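Local coordinates for protein probable sensor histidine kinase pdtas (PDB 2YKF) that probably senses nutrient stress through c-di-GMP and autophosphorylates on histidine to start a two-component signalling cascade, the chain here being its GAF and PAS-like sensor region, at residues P177-V188 with N273-R281; L200-L208 with D254-L262. All blocks are in the same frame, centred on the assembly; numbering follows the deposited sequence.

Contact 1 (P177-V188 with N273-R281)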
loop_
_atom_site.group_PDB
_atom_site.type_symbol
_atom_site.label_atom_id
_atom_site.label_comp_id
_atom_site.label_asym_id
_atom_site.label_seq_id
_atom_site.Cartn_x
_atom_site.Cartn_y
_atom_site.Cartn_z
ATOM N N PRO A 177 7.565 2.254 -3.370
ATOM C CA PRO A 177 6.232 1.951 -3.957
ATOM C C PRO A 177 5.720 0.597 -3.474
ATOM O O PRO A 177 6.538 -0.277 -3.233
ATOM C CB PRO A 177 6.515 1.834 -5.454
ATOM C CG PRO A 177 7.847 2.311 -5.675
ATOM C CD PRO A 177 8.628 2.338 -4.376
ATOM N N ARG A 178 4.415 0.447 -3.282
ATOM C CA ARG A 178 3.798 -0.839 -3.125
ATOM C C ARG A 178 3.490 -1.326 -4.531
ATOM O O ARG A 178 3.400 -0.550 -5.467
ATOM C CB ARG A 178 2.494 -0.737 -2.277
ATOM C CG ARG A 178 2.646 0.096 -0.943
ATOM C CD ARG A 178 3.650 -0.543 0.065
ATOM N NE ARG A 178 3.630 0.218 1.337
ATOM C CZ ARG A 178 2.870 -0.100 2.392
ATOM N NH1 ARG A 178 2.070 -1.178 2.362
ATOM N NH2 ARG A 178 2.909 0.647 3.504
ATOM N N ALA A 179 3.399 -2.640 -4.704
ATOM C CA ALA A 179 2.987 -3.201 -6.000
ATOM C C ALA A 179 1.764 -2.465 -6.634
ATOM O O ALA A 179 1.792 -2.080 -7.812
ATOM C CB ALA A 179 2.709 -4.742 -5.822
ATOM N N GLY A 180 0.710 -2.224 -5.854
ATOM C CA GLY A 180 -0.452 -1.543 -6.419
ATOM C C GLY A 180 -0.206 -0.152 -6.950
ATOM O O GLY A 180 -0.967 0.331 -7.832
ATOM N N ASP A 181 0.809 0.534 -6.401
ATOM C CA ASP A 181 1.172 1.869 -6.903
ATOM C C ASP A 181 1.520 1.911 -8.389
ATOM O O ASP A 181 1.339 2.945 -9.048
ATOM C CB ASP A 181 2.327 2.485 -6.067
ATOM C CG ASP A 181 1.935 2.688 -4.584
ATOM O OD1 ASP A 181 0.722 2.885 -4.257
ATOM O OD2 ASP A 181 2.834 2.658 -3.720
ATOM N N GLY A 182 2.140 0.845 -8.910
ATOM C CA GLY A 182 2.537 0.856 -10.326
ATOM C C GLY A 182 3.536 -0.311 -10.508
ATOM O O GLY A 182 4.495 -0.436 -9.745
ATOM N N PHE A 183 3.298 -1.140 -11.497
ATOM C CA PHE A 183 4.105 -2.357 -11.650
ATOM C C PHE A 183 4.469 -2.489 -13.102
ATOM O O PHE A 183 3.566 -2.345 -13.979
ATOM C CB PHE A 183 3.274 -3.587 -11.272
ATOM C CG PHE A 183 4.004 -4.893 -11.501
ATOM C CD1 PHE A 183 4.929 -5.316 -10.625
ATOM C CD2 PHE A 183 3.808 -5.619 -12.678
ATOM C CE1 PHE A 183 5.624 -6.564 -10.828
ATOM C CE2 PHE A 183 4.493 -6.800 -12.911
ATOM C CZ PHE A 183 5.406 -7.272 -11.993
ATOM N N ILE A 184 5.757 -2.762 -13.378
ATOM C CA ILE A 184 6.274 -2.952 -14.775
ATOM C C ILE A 184 7.123 -4.231 -14.802
ATOM O O ILE A 184 7.939 -4.437 -13.898
ATOM C CB ILE A 184 7.210 -1.800 -15.148
ATOM C CG1 ILE A 184 6.399 -0.537 -15.465
ATOM C CG2 ILE A 184 8.072 -2.107 -16.415
ATOM C CD1 ILE A 184 7.201 0.776 -15.462
ATOM N N ARG A 185 6.897 -5.108 -15.785
ATOM C CA ARG A 185 7.749 -6.272 -15.947
ATOM C C ARG A 185 8.632 -6.019 -17.170
ATOM O O ARG A 185 8.122 -5.688 -18.242
ATOM C CB ARG A 185 6.922 -7.550 -16.086
ATOM C CG ARG A 185 7.739 -8.814 -16.329
ATOM C CD ARG A 185 8.573 -9.169 -15.132
ATOM N NE ARG A 185 9.862 -9.720 -15.550
ATOM C CZ ARG A 185 10.070 -10.993 -15.864
ATOM N NH1 ARG A 185 9.077 -11.869 -15.785
ATOM N NH2 ARG A 185 11.277 -11.396 -16.230
ATOM N N LEU A 186 9.960 -6.130 -16.980
ATOM C CA LEU A 186 10.896 -5.984 -18.130
ATOM C C LEU A 186 11.425 -7.369 -18.501
ATOM O O LEU A 186 11.713 -8.147 -17.637
ATOM C CB LEU A 186 12.119 -5.144 -17.760
ATOM C CG LEU A 186 11.991 -3.697 -17.366
ATOM C CD1 LEU A 186 13.416 -3.059 -17.441
ATOM C CD2 LEU A 186 11.019 -3.018 -18.337
ATOM N N ASP A 187 11.550 -7.653 -19.784
ATOM C CA ASP A 187 12.170 -8.885 -20.212
ATOM C C ASP A 187 13.688 -8.717 -20.221
ATOM O O ASP A 187 14.194 -7.622 -19.914
ATOM C CB ASP A 187 11.634 -9.282 -21.599
ATOM C CG ASP A 187 12.181 -8.403 -22.716
ATOM O OD1 ASP A 187 13.182 -7.628 -22.498
ATOM O OD2 ASP A 187 11.622 -8.521 -23.822
ATOM N N VAL A 188 14.426 -9.786 -20.591
ATOM C CA VAL A 188 15.910 -9.759 -20.573
ATOM C C VAL A 188 16.535 -8.633 -21.359
ATOM O O VAL A 188 17.605 -8.192 -21.030
ATOM C CB VAL A 188 16.584 -11.099 -21.049
ATOM C CG1 VAL A 188 16.513 -12.139 -19.955
ATOM C CG2 VAL A 188 15.969 -11.599 -22.413
ATOM N N ASN A 273 19.820 -13.961 -15.336
ATOM C CA ASN A 273 18.820 -12.891 -15.386
ATOM C C ASN A 273 17.690 -13.224 -16.337
ATOM O O ASN A 273 17.940 -13.590 -17.487
ATOM C CB ASN A 273 19.481 -11.586 -15.851
ATOM C CG ASN A 273 18.500 -10.404 -15.868
ATOM O OD1 ASN A 273 17.963 -10.050 -16.922
ATOM N ND2 ASN A 273 18.274 -9.792 -14.695
ATOM N N VAL A 274 16.459 -13.125 -15.866
ATOM C CA VAL A 274 15.289 -13.279 -16.689
ATOM C C VAL A 274 14.462 -11.972 -16.648
ATOM O O VAL A 274 13.251 -11.996 -16.604
ATOM C CB VAL A 274 14.476 -14.516 -16.255
ATOM C CG1 VAL A 274 15.340 -15.867 -16.510
ATOM C CG2 VAL A 274 13.974 -14.388 -14.774
ATOM N N GLY A 275 15.172 -10.844 -16.706
ATOM C CA GLY A 275 14.626 -9.504 -16.682
ATOM C C GLY A 275 14.541 -8.902 -15.272
ATOM O O GLY A 275 15.436 -9.105 -14.406
ATOM N N ALA A 276 13.461 -8.134 -15.045
ATOM C CA ALA A 276 13.349 -7.315 -13.855
ATOM C C ALA A 276 11.912 -6.878 -13.589
ATOM O O ALA A 276 11.083 -6.842 -14.490
ATOM C CB ALA A 276 14.277 -6.047 -13.923
ATOM N N ALA A 277 11.632 -6.574 -12.322
ATOM C CA ALA A 277 10.335 -5.944 -11.957
ATOM C C ALA A 277 10.728 -4.540 -11.563
ATOM O O ALA A 277 11.827 -4.327 -11.027
ATOM C CB ALA A 277 9.646 -6.698 -10.773
ATOM N N ILE A 278 9.857 -3.581 -11.870
ATOM C CA ILE A 278 10.030 -2.242 -11.448
ATOM C C ILE A 278 8.724 -1.796 -10.822
ATOM O O ILE A 278 7.644 -1.867 -11.448
ATOM C CB ILE A 278 10.438 -1.312 -12.634
ATOM C CG1 ILE A 278 11.799 -1.806 -13.216
ATOM C CG2 ILE A 278 10.528 0.191 -12.217
ATOM C CD1 ILE A 278 12.305 -0.974 -14.309
ATOM N N LEU A 279 8.828 -1.270 -9.616
ATOM C CA LEU A 279 7.623 -0.671 -8.981
ATOM C C LEU A 279 7.756 0.830 -9.061
ATOM O O LEU A 279 8.857 1.372 -8.973
ATOM C CB LEU A 279 7.518 -1.097 -7.537
ATOM C CG LEU A 279 7.766 -2.599 -7.314
ATOM C CD1 LEU A 279 7.747 -2.777 -5.803
ATOM C CD2 LEU A 279 6.674 -3.378 -7.958
ATOM N N ILE A 280 6.652 1.495 -9.335
ATOM C CA ILE A 280 6.680 2.960 -9.481
ATOM C C ILE A 280 5.536 3.589 -8.735
ATOM O O ILE A 280 4.456 3.047 -8.692
ATOM C CB ILE A 280 6.718 3.389 -10.970
ATOM C CG1 ILE A 280 6.759 4.929 -11.125
ATOM C CG2 ILE A 280 5.565 2.802 -11.762
ATOM C CD1 ILE A 280 6.877 5.342 -12.632
ATOM N N ARG A 281 5.797 4.727 -8.077
ATOM C CA ARG A 281 4.704 5.396 -7.392
ATOM C C ARG A 281 4.791 6.873 -7.779
ATOM O O ARG A 281 5.831 7.475 -7.580
ATOM C CB ARG A 281 4.870 5.307 -5.877
ATOM C CG ARG A 281 3.662 5.991 -5.185
ATOM C CD ARG A 281 3.712 6.057 -3.646
ATOM N NE ARG A 281 2.359 6.486 -3.252
ATOM C CZ ARG A 281 2.006 6.984 -2.052
ATOM N NH1 ARG A 281 2.902 7.050 -1.047
ATOM N NH2 ARG A 281 0.714 7.317 -1.842
#
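Pro-177 packs on Leu-279 in the PAS-like part of the chain, whose five-stranded antiparallel sheet has strand 183-186 paired with strand 272-282. The proline lays CB 3.7 Å from Leu-279 CB and turns CG to the carbonyl of the same leucine. The short 3-10 turn 179-181 then brings Asp-181 alongside Arg-281. The arginine chain is extended, and the Asp-181 carboxylate and Arg-281 guanidinium planes lie 12° apart; OD2 touches CD of Arg-281 but sits well out of the guanidinium plane, so the long salt bridge rests on charge alone. The same OD2 accepts the backbone N-H of Arg-178 and a salt bridge from Arg-178 of the second subunit, placing this end of the sheet at the dimer interface. Gly-182 follows at backbone angles suited to glycine, and its O receives Ile-280 N at 2.9 Å.

Phe-183 shares a face of the sheet with Leu-279, Arg-185 and Ala-277. Because its CG is anti to the backbone N (chi1 176°), the ring leans so that Leu-279 CD2 meets its edge, 3.7 Å from CD1; Tyr-148 completes an edge-to-face pair with it. Ile-184 and Ile-278 form a hydrogen-bonded pair, Ile-184 N reaching Ile-278 O at 2.8 Å. In one of two conformers Arg-185, its chain bent at chi2 and chi3, brings NE toward Ala-276 O in a weak and doubtful bond. Leu-186 returns to the face of Ile-184, its CD1 3.9 Å from Ile-278 CD1, while its N bonds to Ala-276 O at 2.8 Å. Ala-276 N answers to Leu-186 O, and that same oxygen takes a C-H...O contact from Gly-275 CA at 3.4 Å.

Contact 2 (L200-L208 with D254-L262)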
loop_
_atom_site.group_PDB
_atom_site.type_symbol
_atom_site.label_atom_id
_atom_site.label_comp_id
_atom_site.label_asym_id
_atom_site.label_seq_id
_atom_site.Cartn_x
_atom_site.Cartn_y
_atom_site.Cartn_z
ATOM N N LEU A 200 1.383 3.141 -16.152
ATOM C CA LEU A 200 1.161 3.936 -17.390
ATOM C C LEU A 200 0.702 5.349 -16.987
ATOM O O LEU A 200 1.079 6.349 -17.625
ATOM C CB LEU A 200 0.037 3.335 -18.237
ATOM C CG LEU A 200 0.208 2.590 -19.567
ATOM C CD1 LEU A 200 -0.239 1.106 -19.461
ATOM C CD2 LEU A 200 -0.630 3.337 -20.627
ATOM N N SER A 201 -0.170 5.422 -15.989
ATOM C CA SER A 201 -0.584 6.733 -15.408
ATOM C C SER A 201 0.635 7.577 -14.978
ATOM O O SER A 201 0.788 8.706 -15.422
ATOM C CB SER A 201 -1.581 6.522 -14.229
ATOM O OG SER A 201 -2.810 6.194 -14.854
ATOM N N ALA A 202 1.527 6.982 -14.202
ATOM C CA ALA A 202 2.676 7.698 -13.772
ATOM C C ALA A 202 3.513 8.148 -14.971
ATOM O O ALA A 202 3.942 9.301 -15.030
ATOM C CB ALA A 202 3.509 6.841 -12.789
ATOM N N TYR A 203 3.769 7.253 -15.927
ATOM C CA TYR A 203 4.569 7.682 -17.133
ATOM C C TYR A 203 3.868 8.787 -17.924
ATOM O O TYR A 203 4.548 9.642 -18.498
ATOM C CB TYR A 203 4.890 6.484 -18.067
ATOM C CG TYR A 203 6.223 5.836 -17.686
ATOM C CD1 TYR A 203 6.342 5.002 -16.537
ATOM C CD2 TYR A 203 7.364 6.115 -18.411
ATOM C CE1 TYR A 203 7.587 4.464 -16.148
ATOM C CE2 TYR A 203 8.634 5.583 -18.015
ATOM C CZ TYR A 203 8.733 4.771 -16.925
ATOM O OH TYR A 203 9.976 4.275 -16.585
ATOM N N HIS A 204 2.530 8.779 -17.991
ATOM C CA HIS A 204 1.830 9.925 -18.644
ATOM C C HIS A 204 2.045 11.251 -17.905
ATOM O O HIS A 204 2.306 12.294 -18.531
ATOM C CB HIS A 204 0.297 9.687 -18.750
ATOM C CG HIS A 204 -0.070 8.606 -19.679
ATOM N ND1 HIS A 204 -1.237 7.888 -19.556
ATOM C CD2 HIS A 204 0.582 8.097 -20.759
ATOM C CE1 HIS A 204 -1.277 6.959 -20.498
ATOM N NE2 HIS A 204 -0.183 7.071 -21.246
ATOM N N ARG A 205 1.969 11.223 -16.586
ATOM C CA ARG A 205 2.195 12.451 -15.818
ATOM C C ARG A 205 3.614 12.907 -16.075
ATOM O O ARG A 205 3.879 14.113 -16.062
ATOM C CB ARG A 205 2.015 12.202 -14.292
ATOM C CG ARG A 205 0.560 11.889 -13.856
ATOM C CD ARG A 205 -0.444 12.997 -14.555
ATOM N NE ARG A 205 -1.397 12.071 -14.960
ATOM C CZ ARG A 205 -1.756 11.634 -16.126
ATOM N NH1 ARG A 205 -1.758 12.294 -17.313
ATOM N NH2 ARG A 205 -2.418 10.578 -15.955
ATOM N N MET A 206 4.546 11.931 -16.234
ATOM C CA MET A 206 5.966 12.249 -16.491
ATOM C C MET A 206 6.232 12.797 -17.921
ATOM O O MET A 206 7.355 13.214 -18.228
ATOM C CB MET A 206 6.828 11.000 -16.294
ATOM C CG MET A 206 7.125 10.546 -14.855
ATOM S SD MET A 206 7.638 8.775 -14.900
ATOM C CE MET A 206 9.366 9.121 -15.015
ATOM N N GLY A 207 5.230 12.708 -18.792
ATOM C CA GLY A 207 5.299 13.219 -20.160
ATOM C C GLY A 207 5.275 12.166 -21.250
ATOM O O GLY A 207 5.503 12.489 -22.387
ATOM N N LEU A 208 5.094 10.890 -20.924
ATOM C CA LEU A 208 5.063 9.817 -21.993
ATOM C C LEU A 208 3.795 9.987 -22.819
ATOM O O LEU A 208 2.724 10.011 -22.251
ATOM C CB LEU A 208 5.075 8.406 -21.391
ATOM C CG LEU A 208 5.231 7.230 -22.376
ATOM C CD1 LEU A 208 6.597 7.302 -23.027
ATOM C CD2 LEU A 208 4.972 5.847 -21.755
ATOM N N ASP A 254 12.571 13.364 -10.743
ATOM C CA ASP A 254 11.710 14.383 -11.369
ATOM C C ASP A 254 11.684 14.226 -12.882
ATOM O O ASP A 254 12.731 14.075 -13.489
ATOM C CB ASP A 254 12.221 15.791 -11.010
ATOM C CG ASP A 254 11.943 16.171 -9.550
ATOM O OD1 ASP A 254 11.307 15.401 -8.730
ATOM O OD2 ASP A 254 12.404 17.262 -9.191
ATOM N N ALA A 255 10.486 14.260 -13.464
ATOM C CA ALA A 255 10.294 14.166 -14.875
ATOM C C ALA A 255 9.042 14.917 -15.243
ATOM O O ALA A 255 7.919 14.570 -14.782
ATOM C CB ALA A 255 10.127 12.719 -15.291
ATOM N N GLY A 256 9.179 15.906 -16.117
ATOM C CA GLY A 256 7.962 16.486 -16.727
ATOM C C GLY A 256 7.016 17.175 -15.763
ATOM O O GLY A 256 5.773 17.169 -15.979
ATOM N N GLY A 257 7.565 17.779 -14.702
ATOM C CA GLY A 257 6.707 18.372 -13.661
ATOM C C GLY A 257 6.259 17.373 -12.577
ATOM O O GLY A 257 5.857 17.800 -11.536
ATOM N N ALA A 258 6.353 16.051 -12.850
ATOM C CA ALA A 258 5.975 14.977 -11.908
ATOM C C ALA A 258 7.206 14.470 -11.136
ATOM O O ALA A 258 8.322 14.750 -11.531
ATOM C CB ALA A 258 5.363 13.811 -12.700
ATOM N N THR A 259 7.006 13.789 -10.011
ATOM C CA THR A 259 8.087 13.160 -9.253
ATOM C C THR A 259 7.610 11.742 -9.025
ATOM O O THR A 259 6.475 11.535 -8.543
ATOM C CB THR A 259 8.308 13.808 -7.880
ATOM O OG1 THR A 259 8.643 15.184 -8.080
ATOM C CG2 THR A 259 9.509 13.086 -7.070
ATOM N N VAL A 260 8.396 10.769 -9.457
ATOM C CA VAL A 260 8.049 9.391 -9.194
ATOM C C VAL A 260 9.097 8.723 -8.291
ATOM O O VAL A 260 10.288 9.141 -8.270
ATOM C CB VAL A 260 7.848 8.589 -10.468
ATOM C CG1 VAL A 260 6.670 9.114 -11.248
ATOM C CG2 VAL A 260 9.149 8.634 -11.349
ATOM N N LEU A 261 8.677 7.717 -7.535
ATOM C CA LEU A 261 9.634 6.891 -6.793
ATOM C C LEU A 261 9.692 5.589 -7.554
ATOM O O LEU A 261 8.664 5.060 -7.925
ATOM C CB LEU A 261 9.157 6.527 -5.367
ATOM C CG LEU A 261 9.090 7.585 -4.298
ATOM C CD1 LEU A 261 8.586 6.898 -2.983
ATOM C CD2 LEU A 261 10.484 8.114 -4.149
ATOM N N LEU A 262 10.899 5.083 -7.768
ATOM C CA LEU A 262 11.086 3.844 -8.521
ATOM C C LEU A 262 11.783 2.882 -7.618
ATOM O O LEU A 262 12.723 3.287 -6.898
ATOM C CB LEU A 262 12.033 4.054 -9.705
ATOM C CG LEU A 262 11.562 4.961 -10.805
ATOM C CD1 LEU A 262 12.720 5.152 -11.790
ATOM C CD2 LEU A 262 10.427 4.327 -11.479
#
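Met-206, in the last-turn region of helix 197-205, reaches into the beta hairpin formed by strands 250-255 and 258-269, joining a helix of the PAS-like domain to the edge of its sheet. The tight part of the contact gathers round this one side chain. With chi1 at -76°, CG stands beside the backbone N and the chain runs out toward Val-260, the two side chains meeting tip to tip. The bend at chi3 (93°) then carries CE to 3.7 Å from Val-260 CG2, and the same methyl lies equally near Ala-255 CB. SD fits against both valine methyls and, on the helix side, hangs 4.2 Å above the centre of the Tyr-203 ring, a Met-aromatic contact. One turn earlier, Ala-202 adds its CB to Val-260 CG1.

Toward the hairpin tip the packing thins. Ala-258 CB lies 3.7 Å from Arg-205 O, and Met-206 CA gives a C-H...O contact to Ala-255 O. Gly-256, exposed in the type I' turn 255-258, comes beside Met-206 O with its CA. Across from it Gly-207, at positive phi, is the first residue to leave helical angles, in a Schellman motif. Arg-205 lends the interface CB, yet its long chain bends away to a salt bridge with Asp-71 of the second subunit.

Since the segments exchange only apolar contacts and weak C-H...O approaches, the helix is held to the hairpin by fit: a flexible thioether packed among alanine methyls, a branched valine and an aromatic face.

Contact 2 is nested along the chain inside the loop closed by contact 1: the segments come in the order 177-188, 200-208, 254-262, 273-281, and strands 258-269 and 272-282 follow one another. The contact centres lie about 15 Å apart. The two strands are neighbours in the one antiparallel sheet, where Arg-281 O and Leu-261 N probably form a hydrogen bond, and Pro-177 packs on Leu-261. A second bridge is Ile-280, whose CD1 touches both Ala-202 and Tyr-203 of helix 197-205. Contact 1 thus pairs strands within the sheet while contact 2 seats a helix beside it, and both contacts also lie at the interface with the second subunit.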